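Local coordinates for protein sphingomyelinase C (Streptomyces griseocarneus, PDB 7CNE) that is a bacterial sphingomyelinase C of the endonuclease/exonuclease/phosphatase family, with the two-sheet fold of the DNase I-like clan, at residues Phe43-Val49 / Ala67-Tyr71; Asn57-Asp61 / Val77-Ser81; Thr96-Gly100 / Trp127-Gly131; Ala121-Asp125 / Gln152-Cys158; Ala216-His222 / Ala259-Val265. All blocks are in the same frame, centred on the assembly; numbering follows the deposited sequence. Where two conformers were deposited one is given.

Contact 1 of 5, residues Phe43-Val49 / Ala67-Tyr71; sequences FQGNDVV and AADRY
Where the chain enters strand 48-54 of the larger sheet, the turn F43-N46 closes round Y71, which belongs to the loop linking helix 57-66 to strand 73-74. The phenol is held at its oxygen by two backbone groups: Y71 OH donates to F43 O at 2.7 Å and accepts from N46 N at 3.1 Å. F43 O lies at the ring edge, near its plane, and the two bonds together hold the hydroxyl in place. V49 lies over one face, with CG2 3.9 Å from the ring centroid in a CH-pi contact, and R70 CB covers the opposite face. F43 completes the enclosure. With its CG anti to the backbone N (chi1 -157°), its ring presents a face to the edge of Y71, an offset edge-to-face pair with planes at 89°; A67 CB touches the F43 rim at 3.7 Å from CE2. Farther out, R70 NH1 meets Q44 OE1 at 2.6 Å on an in-plane lone pair, amide and guanidinium being nearly coplanar. R70 NE forms a salt bridge with D69 OD1 at 3.0 Å, while NH1 also donates to A38 O, which receives Q44 NE2 as well. The N46 amide turns to F42 O. L105 of strand 103-106 lies against F43, A67 and Y71. The loop after helix 57-66 thus packs on the start of strand 48-54, within a DNase I-like alpha/beta sandwich.

Contact 2 of 5, residues Asn57-Asp61 / Val77-Ser81; sequences NAAAD and VVGRS
R80 reaches from the end of a type II beta turn, V77-R80, to the first turn of helix 57-66, where its guanidinium stacks against N57 and turns its edge to D61. From CB the chain runs out towards the helix. CG passes D99 OD2, which belongs to the loop 96-100 and also makes a long, weak ion pair with NE. CD comes to the outer end of the N57 side chain. At NE and CZ the flat group begins to lie against that amide: N57 CG sits 3.6 Å above the guanidinium plane, over its centre, and the two planes are only 11° apart, so the groups stack. The terminal nitrogens are occupied at the rim. NH1 and NH2 both point at a single oxygen, D61 OD1, each at 3.1 Å, in an end-on salt bridge. The two hydrogens arrive differently: NH1 on the syn side of the carboxylate, NH2 from above its plane, because carboxylate and guanidinium are turned 48° apart. NH2 has further neighbours, a weak hydrogen bond to N57 O at 3.4 Å and the methyl of A60, whose CB lies 3.9 Å away at the guanidinium edge. Beside it, A60 CB and V77 CG2 make a loose apolar contact at 4.4 Å. Stacking on N57 and the fork on D61 together restrict both the tilt and the rotation of the guanidinium. D61 meets the tip and D99 lies beside CG and NE, acidic neighbours that would probably favour the charged form of the arginine.

Contact 3 of 5, residues Thr96-Gly100 / Trp127-Gly131; sequences TPEDG and WSNKG
T96 meets W127 and N129, and G100 meets N129, where two loops run in roughly the same direction, their end-to-end directions 30° apart. The close fit rests on the backbones: N129 N donates to E98 O at 3.1 Å along a nearly straight line (170°), and G100 CA lies 3.3 Å from N129 O, leaving little room between the chains. T96 OG1 points at W127 O, 2.4 Å away, a very short and therefore doubtful bond; the hydroxyl lies anti to the backbone N (chi1 -161°), which turns CG2 onto the amide of N129, 3.5 Å from ND2. The other flank is looser and bridged by two waters. E98 CB packs on S128 CB at 3.6 Å, and one water joins D99 O to S128 OG. A second takes the hydrogen of G131 N at 2.9 Å and gives a weak bond to G100 O, with K130 CE running alongside that carbonyl. The N129 amide is used elsewhere, its ND2 bonding to S93 O and G79 O. The contact thus joins the loop between strands 87-90 and 103-106 to the one leading into strand 131-139, with G100 also paired by its backbone to V78 and K130 to F118.

Contact 4 of 5, residues Ala121-Asp125 / Gln152-Cys158; sequences ACGAD and QSTDSGC
C122 and C158 are joined by a disulfide, SG to SG 2.0 Å with chi3 94°, and a cluster of polar bonds lies beside it. The side-chain amide of Q152 spans the backbone of C122: OE1 accepts from C122 N at 2.9 Å, and NE2 donates to C122 O at 3.0 Å, both bonds reaching carbonyl oxygens from above their planes. NE2 has a second, in-plane bond to S153 O, so the amide is fixed in one orientation. It gets there because Q152 CG is anti to its backbone N and the chain then bends at chi2 (73°). Next to it, D125 takes two donors from S153: OG gives to OD1 on its syn lone pair, and S153 N gives to OD2 at 3.0 Å. D155 OD2 accepts from A124 N at 3.0 Å and from G157 N at 2.8 Å, which arrive from opposite faces of the carboxylate. The G157 bond makes an Asx turn, within the type I turn D155-C158, and G157 packs against G123, CA to CA 3.8 Å. Outside this shell, helix 162-180 positions the second loop: Q170 holds Q152 N, while R167 binds Q152 O and T154 OG1. Covalent and polar links tie the two loops at several points, and the donors would probably favour the charged carboxylates and offset the nearness of D125 OD1 and D155 OD1, 4.9 Å apart.

Contact 5 of 5, residues Ala216-His222 / Ala259-Val265; sequences ADSRAGH and AGWRNTV
R219 and N263 point to one side of a parallel strand pair, S218, A220, R262 and T264 to the other. The extended R219 side chain crosses those of N263 and V265 obliquely, its guanidinium turned 69° from the N263 amide; V265 CG2 lies over one guanidinium face, 3.6 Å from NH2. A water at the guanidinium edge bridges NH1 to N263 OD1. The polar ends have stronger partners beyond the pair: R219 NE with D245, NH2 with D247 O, N263 OD1 with V249 N. On the other side R262 bends at chi3 (-71°): NE donates to S218 OG at 2.9 Å, and A220 CB lies over a guanidinium face and 3.7 Å from CD. At the N-terminal end D217 OD2 takes W261 N at 2.8 Å on its anti lone pair. Backbone donors come from both strands in turn, a parallel ladder: S218 N to W261 O, N263 N to S218 O, A220 N to N263 O, V265 N to A220 O, H222 N to V265 O. Strand 218-221 is an edge strand, and the R219 and N263 side packs on Y248 of strand 247-251, the sheet-on-sheet packing of the DNase I-like sandwich.

None of the five contacts is wholly buried, each mixing buried and exposed residues. Contacts 1 and 5 both belong to the seven-strand sheet, their centres about 20 Å apart: one packs aromatic and aliphatic side chains around a phenol, the other pairs strand backbones at the sheet's margin. Contacts 2, 3 and 4 are built from loops, with helix 57-66 joining in contact 2, and rely on a salt bridge, backbone and water-mediated bonds, or a disulfide with side-chain hydrogen bonds. Contacts 2 and 3 touch through V78 O and G100 N, 2.7 Å apart; contact 4 meets contact 3 through K130 NZ and D125 OD2, 4.1 Å apart, and a weak S128 OG to D125 O bond.

Contact 1 of 5, residues Phe43-Val49 / Ala67-Tyr71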
# COMPACT_ATOMS: atom_id res chain seq x y z
N PHE A 43 -13.69 -1.98 2.30
CA PHE A 43 -13.07 -3.25 1.93
C PHE A 43 -13.91 -4.05 0.95
O PHE A 43 -13.36 -4.91 0.24
CB PHE A 43 -12.83 -4.10 3.19
CG PHE A 43 -11.74 -5.14 3.03
CD1 PHE A 43 -10.40 -4.78 3.17
CD2 PHE A 43 -12.06 -6.46 2.74
CE1 PHE A 43 -9.40 -5.73 3.03
CE2 PHE A 43 -11.06 -7.41 2.59
CZ PHE A 43 -9.72 -7.05 2.73
N GLN A 44 -15.21 -3.79 0.87
CA GLN A 44 -16.11 -4.59 0.03
C GLN A 44 -16.19 -4.01 -1.37
O GLN A 44 -16.10 -2.80 -1.57
CB GLN A 44 -17.52 -4.65 0.62
CG GLN A 44 -17.58 -4.60 2.14
CD GLN A 44 -16.86 -5.77 2.77
OE1 GLN A 44 -16.84 -6.88 2.22
NE2 GLN A 44 -16.23 -5.53 3.93
N GLY A 45 -16.40 -4.90 -2.34
CA GLY A 45 -16.79 -4.48 -3.66
C GLY A 45 -15.65 -4.05 -4.55
O GLY A 45 -15.90 -3.44 -5.60
N ASN A 46 -14.41 -4.35 -4.18
CA ASN A 46 -13.29 -4.02 -5.03
C ASN A 46 -12.92 -5.19 -5.93
O ASN A 46 -13.33 -6.33 -5.71
CB ASN A 46 -12.09 -3.60 -4.18
CG ASN A 46 -12.43 -2.46 -3.26
OD1 ASN A 46 -12.73 -1.35 -3.72
ND2 ASN A 46 -12.41 -2.71 -1.96
N ASP A 47 -12.11 -4.89 -6.95
CA ASP A 47 -11.49 -5.94 -7.75
C ASP A 47 -10.11 -6.33 -7.23
O ASP A 47 -9.73 -7.50 -7.29
CB ASP A 47 -11.39 -5.47 -9.19
CG ASP A 47 -12.75 -5.34 -9.83
OD1 ASP A 47 -13.36 -6.40 -10.05
OD2 ASP A 47 -13.21 -4.20 -10.06
N VAL A 48 -9.35 -5.35 -6.75
CA VAL A 48 -7.99 -5.57 -6.25
C VAL A 48 -7.86 -4.79 -4.96
O VAL A 48 -8.37 -3.67 -4.85
CB VAL A 48 -6.92 -5.13 -7.28
CG1 VAL A 48 -5.51 -5.38 -6.75
CG2 VAL A 48 -7.13 -5.84 -8.63
N VAL A 49 -7.18 -5.38 -3.97
CA VAL A 49 -6.87 -4.73 -2.70
C VAL A 49 -5.37 -4.83 -2.48
O VAL A 49 -4.80 -5.92 -2.57
CB VAL A 49 -7.64 -5.35 -1.51
CG1 VAL A 49 -7.24 -4.67 -0.18
CG2 VAL A 49 -9.16 -5.25 -1.72
N ALA A 67 -10.55 -12.35 3.99
CA ALA A 67 -10.78 -11.78 2.67
C ALA A 67 -10.89 -12.83 1.57
O ALA A 67 -11.24 -12.46 0.44
CB ALA A 67 -9.63 -10.81 2.33
N ALA A 68 -10.62 -14.11 1.86
CA ALA A 68 -10.41 -15.08 0.79
C ALA A 68 -11.69 -15.35 -0.00
O ALA A 68 -11.61 -15.68 -1.19
CB ALA A 68 -9.87 -16.39 1.34
N ASP A 69 -12.86 -15.23 0.63
CA ASP A 69 -14.11 -15.45 -0.09
C ASP A 69 -14.31 -14.41 -1.19
O ASP A 69 -14.65 -14.75 -2.33
CB ASP A 69 -15.28 -15.44 0.91
CG ASP A 69 -15.43 -14.09 1.67
OD1 ASP A 69 -14.43 -13.34 1.83
OD2 ASP A 69 -16.57 -13.79 2.11
N ARG A 70 -14.07 -13.13 -0.88
CA ARG A 70 -14.23 -12.06 -1.85
C ARG A 70 -13.00 -11.85 -2.72
O ARG A 70 -13.13 -11.43 -3.88
CB ARG A 70 -14.58 -10.74 -1.13
CG ARG A 70 -15.83 -10.81 -0.23
CD ARG A 70 -15.72 -9.82 0.96
NE ARG A 70 -14.98 -10.39 2.09
CZ ARG A 70 -14.84 -9.83 3.29
NH1 ARG A 70 -15.40 -8.65 3.56
NH2 ARG A 70 -14.15 -10.46 4.24
N TYR A 71 -11.80 -12.14 -2.20
CA TYR A 71 -10.54 -11.95 -2.93
C TYR A 71 -9.73 -13.23 -2.84
O TYR A 71 -8.78 -13.32 -2.05
CB TYR A 71 -9.76 -10.76 -2.37
CG TYR A 71 -10.61 -9.52 -2.29
CD1 TYR A 71 -10.93 -8.81 -3.44
CD2 TYR A 71 -11.14 -9.07 -1.09
CE1 TYR A 71 -11.72 -7.67 -3.38
CE2 TYR A 71 -11.92 -7.94 -1.02
CZ TYR A 71 -12.21 -7.24 -2.17
OH TYR A 71 -12.99 -6.11 -2.13

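Contact 2 of 5, residues Asn57-Asp61 / Val77-Ser81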
# COMPACT_ATOMS: atom_id res chain seq x y z
N ASN A 57 2.38 -11.26 11.64
CA ASN A 57 2.13 -12.43 10.81
C ASN A 57 0.74 -13.01 11.06
O ASN A 57 0.04 -13.38 10.12
CB ASN A 57 3.20 -13.50 11.08
CG ASN A 57 4.52 -13.19 10.39
OD1 ASN A 57 4.84 -12.02 10.15
ND2 ASN A 57 5.29 -14.22 10.10
N ALA A 58 0.32 -13.08 12.33
CA ALA A 58 -0.96 -13.71 12.64
C ALA A 58 -2.13 -12.83 12.21
O ALA A 58 -3.07 -13.30 11.57
CB ALA A 58 -1.04 -14.04 14.14
N ALA A 59 -2.09 -11.53 12.54
CA ALA A 59 -3.20 -10.67 12.15
C ALA A 59 -3.28 -10.53 10.63
O ALA A 59 -4.38 -10.52 10.06
CB ALA A 59 -3.07 -9.30 12.81
N ALA A 60 -2.13 -10.43 9.96
CA ALA A 60 -2.14 -10.41 8.50
C ALA A 60 -2.69 -11.71 7.93
O ALA A 60 -3.48 -11.69 6.99
CB ALA A 60 -0.73 -10.14 7.98
N ASP A 61 -2.27 -12.86 8.48
CA ASP A 61 -2.82 -14.14 8.03
C ASP A 61 -4.34 -14.19 8.22
O ASP A 61 -5.06 -14.70 7.36
CB ASP A 61 -2.18 -15.30 8.78
CG ASP A 61 -0.75 -15.59 8.34
OD1 ASP A 61 -0.24 -14.93 7.39
OD2 ASP A 61 -0.15 -16.49 8.96
N VAL A 77 2.85 -11.87 1.99
CA VAL A 77 3.35 -10.57 2.40
C VAL A 77 4.77 -10.41 1.89
O VAL A 77 5.62 -11.29 2.10
CB VAL A 77 3.28 -10.42 3.93
CG1 VAL A 77 3.85 -9.06 4.34
CG2 VAL A 77 1.85 -10.58 4.42
N VAL A 78 5.04 -9.31 1.19
CA VAL A 78 6.35 -9.08 0.59
C VAL A 78 7.43 -9.14 1.66
O VAL A 78 7.30 -8.52 2.73
CB VAL A 78 6.39 -7.73 -0.13
CG1 VAL A 78 7.84 -7.29 -0.39
CG2 VAL A 78 5.59 -7.78 -1.44
N GLY A 79 8.48 -9.90 1.39
CA GLY A 79 9.66 -9.89 2.23
C GLY A 79 9.68 -10.89 3.37
O GLY A 79 10.66 -10.92 4.11
N ARG A 80 8.61 -11.69 3.55
CA ARG A 80 8.64 -12.74 4.57
C ARG A 80 9.63 -13.84 4.21
O ARG A 80 10.46 -14.23 5.04
CB ARG A 80 7.24 -13.34 4.74
CG ARG A 80 6.51 -12.88 5.97
CD ARG A 80 5.34 -13.79 6.26
NE ARG A 80 4.19 -13.03 6.72
CZ ARG A 80 3.03 -13.57 7.08
NH1 ARG A 80 2.85 -14.88 7.03
NH2 ARG A 80 2.04 -12.78 7.49
N SER A 81 9.55 -14.36 2.99
CA SER A 81 10.46 -15.40 2.54
C SER A 81 10.38 -15.48 1.02
O SER A 81 9.63 -14.73 0.38
CB SER A 81 10.13 -16.74 3.18
OG SER A 81 8.94 -17.27 2.64

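Contact 3 of 5, residues Thr96-Gly100 / Trp127-Gly131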
# COMPACT_ATOMS: atom_id res chain seq x y z
N THR A 96 16.92 -10.79 7.89
CA THR A 96 16.22 -9.69 8.55
C THR A 96 14.83 -10.16 8.99
O THR A 96 14.14 -10.84 8.23
CB THR A 96 16.15 -8.47 7.62
OG1 THR A 96 15.88 -7.31 8.41
CG2 THR A 96 15.08 -8.62 6.53
N PRO A 97 14.42 -9.86 10.22
CA PRO A 97 13.14 -10.39 10.72
C PRO A 97 11.92 -9.64 10.22
O PRO A 97 10.82 -10.20 10.21
CB PRO A 97 13.27 -10.26 12.25
CG PRO A 97 14.65 -9.71 12.51
CD PRO A 97 15.15 -9.11 11.25
N GLU A 98 12.07 -8.37 9.84
CA GLU A 98 10.92 -7.55 9.46
C GLU A 98 10.65 -7.67 7.96
O GLU A 98 11.55 -7.43 7.15
CB GLU A 98 11.15 -6.08 9.83
CG GLU A 98 10.81 -5.70 11.27
CD GLU A 98 11.81 -4.72 11.88
OE1 GLU A 98 11.42 -4.00 12.82
OE2 GLU A 98 12.99 -4.66 11.45
N ASP A 99 9.42 -8.03 7.61
CA ASP A 99 9.05 -8.09 6.20
C ASP A 99 8.59 -6.70 5.74
O ASP A 99 8.57 -5.74 6.50
CB ASP A 99 7.99 -9.17 5.96
CG ASP A 99 6.66 -8.91 6.69
OD1 ASP A 99 6.11 -7.79 6.61
OD2 ASP A 99 6.13 -9.86 7.29
N GLY A 100 8.23 -6.60 4.45
CA GLY A 100 7.82 -5.33 3.87
C GLY A 100 6.37 -4.95 4.08
O GLY A 100 5.97 -3.83 3.72
N TRP A 127 16.66 -1.52 6.94
CA TRP A 127 16.94 -2.75 7.67
C TRP A 127 15.87 -3.81 7.50
O TRP A 127 16.05 -4.93 7.97
CB TRP A 127 17.16 -2.40 9.15
CG TRP A 127 18.28 -1.42 9.26
CD1 TRP A 127 18.18 -0.08 9.53
CD2 TRP A 127 19.66 -1.68 8.98
NE1 TRP A 127 19.43 0.50 9.47
CE2 TRP A 127 20.35 -0.46 9.14
CE3 TRP A 127 20.38 -2.82 8.63
CZ2 TRP A 127 21.73 -0.36 8.97
CZ3 TRP A 127 21.75 -2.72 8.47
CH2 TRP A 127 22.41 -1.50 8.63
N SER A 128 14.78 -3.50 6.81
CA SER A 128 13.70 -4.46 6.62
C SER A 128 13.54 -4.75 5.13
O SER A 128 14.13 -4.09 4.28
CB SER A 128 12.40 -3.93 7.25
OG SER A 128 11.89 -2.83 6.53
N ASN A 129 12.75 -5.78 4.82
CA ASN A 129 12.59 -6.21 3.43
C ASN A 129 11.47 -5.44 2.74
O ASN A 129 10.56 -6.02 2.13
CB ASN A 129 12.33 -7.71 3.38
CG ASN A 129 13.60 -8.53 3.25
OD1 ASN A 129 14.65 -8.03 2.83
ND2 ASN A 129 13.51 -9.81 3.62
N LYS A 130 11.53 -4.11 2.83
CA LYS A 130 10.57 -3.26 2.12
C LYS A 130 10.77 -3.41 0.62
O LYS A 130 11.89 -3.54 0.13
CB LYS A 130 10.75 -1.79 2.54
CG LYS A 130 10.10 -1.43 3.89
CD LYS A 130 8.58 -1.42 3.76
CE LYS A 130 7.90 -1.25 5.10
NZ LYS A 130 7.77 0.17 5.51
N GLY A 131 9.66 -3.42 -0.12
CA GLY A 131 9.76 -3.66 -1.55
C GLY A 131 8.43 -3.55 -2.24
O GLY A 131 7.53 -2.85 -1.77
O HOH W 1 9.12 -3.41 7.76
O HOH W 2 7.01 -4.09 0.95

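Contact 4 of 5, residues Ala121-Asp125 / Gln152-Cys158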
# COMPACT_ATOMS: atom_id res chain seq x y z
N ALA A 121 17.11 2.57 0.27
CA ALA A 121 16.28 2.89 1.43
C ALA A 121 17.19 3.45 2.53
O ALA A 121 18.40 3.22 2.51
CB ALA A 121 15.52 1.67 1.94
N CYS A 122 16.58 4.16 3.47
CA CYS A 122 17.31 4.78 4.57
C CYS A 122 16.53 4.63 5.87
O CYS A 122 15.35 4.27 5.87
CB CYS A 122 17.61 6.27 4.30
SG CYS A 122 16.15 7.33 4.03
N GLY A 123 17.21 4.93 6.98
CA GLY A 123 16.59 4.82 8.28
C GLY A 123 16.10 3.41 8.53
O GLY A 123 16.75 2.43 8.14
N ALA A 124 14.92 3.30 9.14
CA ALA A 124 14.37 2.00 9.50
C ALA A 124 14.04 1.16 8.28
O ALA A 124 14.14 -0.07 8.34
CB ALA A 124 13.11 2.18 10.36
N ASP A 125 13.62 1.80 7.18
CA ASP A 125 13.22 1.05 6.00
C ASP A 125 14.35 0.19 5.45
O ASP A 125 14.11 -0.88 4.88
CB ASP A 125 12.73 2.02 4.91
CG ASP A 125 11.58 2.89 5.36
OD1 ASP A 125 11.64 3.45 6.49
OD2 ASP A 125 10.62 3.04 4.57
N GLN A 152 9.53 4.50 0.70
CA GLN A 152 10.36 4.96 1.81
C GLN A 152 9.64 6.00 2.68
O GLN A 152 9.13 7.00 2.18
CB GLN A 152 11.66 5.55 1.26
CG GLN A 152 12.51 6.31 2.29
CD GLN A 152 13.18 5.38 3.26
OE1 GLN A 152 13.79 4.40 2.85
NE2 GLN A 152 13.05 5.65 4.56
N SER A 153 9.64 5.77 3.99
CA SER A 153 9.03 6.73 4.90
C SER A 153 10.01 7.85 5.23
O SER A 153 11.22 7.74 5.05
CB SER A 153 8.57 6.04 6.19
OG SER A 153 9.69 5.54 6.91
N THR A 154 9.46 8.97 5.71
CA THR A 154 10.28 10.11 6.11
C THR A 154 10.74 9.88 7.55
O THR A 154 10.18 10.39 8.52
CB THR A 154 9.50 11.41 5.93
OG1 THR A 154 9.16 11.54 4.54
CG2 THR A 154 10.34 12.62 6.33
N ASP A 155 11.81 9.10 7.67
CA ASP A 155 12.20 8.45 8.92
C ASP A 155 13.30 9.20 9.65
O ASP A 155 14.15 9.87 9.04
CB ASP A 155 12.68 7.02 8.65
CG ASP A 155 13.02 6.28 9.93
OD1 ASP A 155 12.08 5.96 10.68
OD2 ASP A 155 14.23 6.06 10.21
N SER A 156 13.29 9.05 10.98
CA SER A 156 14.26 9.69 11.86
C SER A 156 15.69 9.34 11.50
O SER A 156 16.60 10.17 11.66
CB SER A 156 13.96 9.27 13.30
OG SER A 156 14.32 10.30 14.21
N GLY A 157 15.93 8.11 11.05
CA GLY A 157 17.25 7.63 10.71
C GLY A 157 17.76 8.06 9.36
O GLY A 157 18.91 7.78 9.02
N CYS A 158 16.93 8.73 8.56
CA CYS A 158 17.36 9.27 7.29
C CYS A 158 17.97 10.64 7.50
O CYS A 158 17.49 11.43 8.32
CB CYS A 158 16.19 9.36 6.31
SG CYS A 158 15.41 7.77 5.89

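Contact 5 of 5, residues Ala216-His222 / Ala259-Val265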
# COMPACT_ATOMS: atom_id res chain seq x y z
N ALA A 216 -4.09 10.78 -11.92
CA ALA A 216 -5.52 10.50 -12.02
C ALA A 216 -6.21 11.70 -12.64
O ALA A 216 -5.76 12.84 -12.51
CB ALA A 216 -6.10 10.20 -10.63
N ASP A 217 -7.30 11.44 -13.37
CA ASP A 217 -8.09 12.55 -13.89
C ASP A 217 -8.71 13.36 -12.77
O ASP A 217 -8.95 14.56 -12.94
CB ASP A 217 -9.15 12.01 -14.85
CG ASP A 217 -8.53 11.36 -16.08
OD1 ASP A 217 -7.83 12.07 -16.83
OD2 ASP A 217 -8.71 10.14 -16.27
N SER A 218 -8.96 12.75 -11.62
CA SER A 218 -9.43 13.50 -10.47
C SER A 218 -9.03 12.77 -9.20
O SER A 218 -8.98 11.53 -9.16
CB SER A 218 -10.95 13.72 -10.49
OG SER A 218 -11.68 12.52 -10.48
N ARG A 219 -8.69 13.55 -8.18
CA ARG A 219 -8.45 13.04 -6.84
C ARG A 219 -9.52 13.65 -5.95
O ARG A 219 -9.54 14.87 -5.72
CB ARG A 219 -7.04 13.36 -6.35
CG ARG A 219 -6.66 12.62 -5.05
CD ARG A 219 -5.19 12.81 -4.65
NE ARG A 219 -4.95 12.21 -3.34
CZ ARG A 219 -4.65 10.92 -3.15
NH1 ARG A 219 -4.52 10.10 -4.18
NH2 ARG A 219 -4.47 10.46 -1.91
N ALA A 220 -10.41 12.81 -5.44
CA ALA A 220 -11.67 13.22 -4.85
C ALA A 220 -11.73 12.81 -3.39
O ALA A 220 -10.84 12.14 -2.86
CB ALA A 220 -12.84 12.62 -5.64
N GLY A 221 -12.82 13.22 -2.72
CA GLY A 221 -13.02 12.83 -1.34
C GLY A 221 -12.22 13.70 -0.39
O GLY A 221 -11.92 14.86 -0.66
N HIS A 222 -11.86 13.11 0.75
CA HIS A 222 -11.18 13.86 1.79
C HIS A 222 -9.81 14.34 1.29
O HIS A 222 -9.15 13.62 0.52
CB HIS A 222 -11.03 13.00 3.04
CG HIS A 222 -10.60 13.76 4.26
ND1 HIS A 222 -11.42 14.67 4.89
CD2 HIS A 222 -9.45 13.74 4.97
CE1 HIS A 222 -10.79 15.18 5.94
NE2 HIS A 222 -9.59 14.63 6.00
N ALA A 259 -10.88 5.95 -19.08
CA ALA A 259 -11.02 7.40 -19.00
C ALA A 259 -11.65 7.79 -17.67
O ALA A 259 -12.38 7.01 -17.04
CB ALA A 259 -11.86 7.92 -20.17
N GLY A 260 -11.35 9.01 -17.24
CA GLY A 260 -11.94 9.49 -16.00
C GLY A 260 -11.51 8.70 -14.79
O GLY A 260 -12.33 8.43 -13.90
N TRP A 261 -10.24 8.32 -14.74
CA TRP A 261 -9.71 7.56 -13.61
C TRP A 261 -9.65 8.43 -12.37
O TRP A 261 -9.11 9.54 -12.40
CB TRP A 261 -8.33 7.02 -13.96
CG TRP A 261 -7.75 6.13 -12.92
CD1 TRP A 261 -6.73 6.43 -12.05
CD2 TRP A 261 -8.12 4.78 -12.65
NE1 TRP A 261 -6.46 5.34 -11.25
CE2 TRP A 261 -7.30 4.32 -11.60
CE3 TRP A 261 -9.09 3.91 -13.19
CZ2 TRP A 261 -7.41 3.03 -11.08
CZ3 TRP A 261 -9.19 2.64 -12.68
CH2 TRP A 261 -8.36 2.21 -11.63
N ARG A 262 -10.18 7.93 -11.26
CA ARG A 262 -10.28 8.68 -10.02
C ARG A 262 -9.57 7.94 -8.88
O ARG A 262 -9.52 6.71 -8.85
CB ARG A 262 -11.77 8.91 -9.66
CG ARG A 262 -12.03 9.58 -8.31
CD ARG A 262 -13.51 9.98 -8.18
NE ARG A 262 -13.82 11.11 -9.06
CZ ARG A 262 -14.94 11.83 -9.00
NH1 ARG A 262 -15.89 11.53 -8.12
NH2 ARG A 262 -15.11 12.84 -9.84
N ASN A 263 -8.98 8.71 -7.96
CA ASN A 263 -8.61 8.23 -6.63
C ASN A 263 -9.50 8.96 -5.63
O ASN A 263 -9.48 10.20 -5.59
CB ASN A 263 -7.14 8.52 -6.28
CG ASN A 263 -6.13 7.64 -7.02
OD1 ASN A 263 -4.93 7.67 -6.69
ND2 ASN A 263 -6.58 6.87 -8.01
N THR A 264 -10.27 8.23 -4.83
CA THR A 264 -11.12 8.83 -3.81
C THR A 264 -10.60 8.47 -2.42
O THR A 264 -10.48 7.29 -2.08
CB THR A 264 -12.57 8.39 -3.96
OG1 THR A 264 -13.02 8.73 -5.28
CG2 THR A 264 -13.45 9.10 -2.94
N VAL A 265 -10.28 9.49 -1.63
CA VAL A 265 -9.90 9.29 -0.23
C VAL A 265 -11.18 9.18 0.59
O VAL A 265 -11.99 10.11 0.60
CB VAL A 265 -9.01 10.43 0.27
CG1 VAL A 265 -8.48 10.12 1.68
CG2 VAL A 265 -7.85 10.69 -0.71
O HOH W 3 -12.40 11.46 -12.90
O HOH W 4 -4.40 10.56 -7.14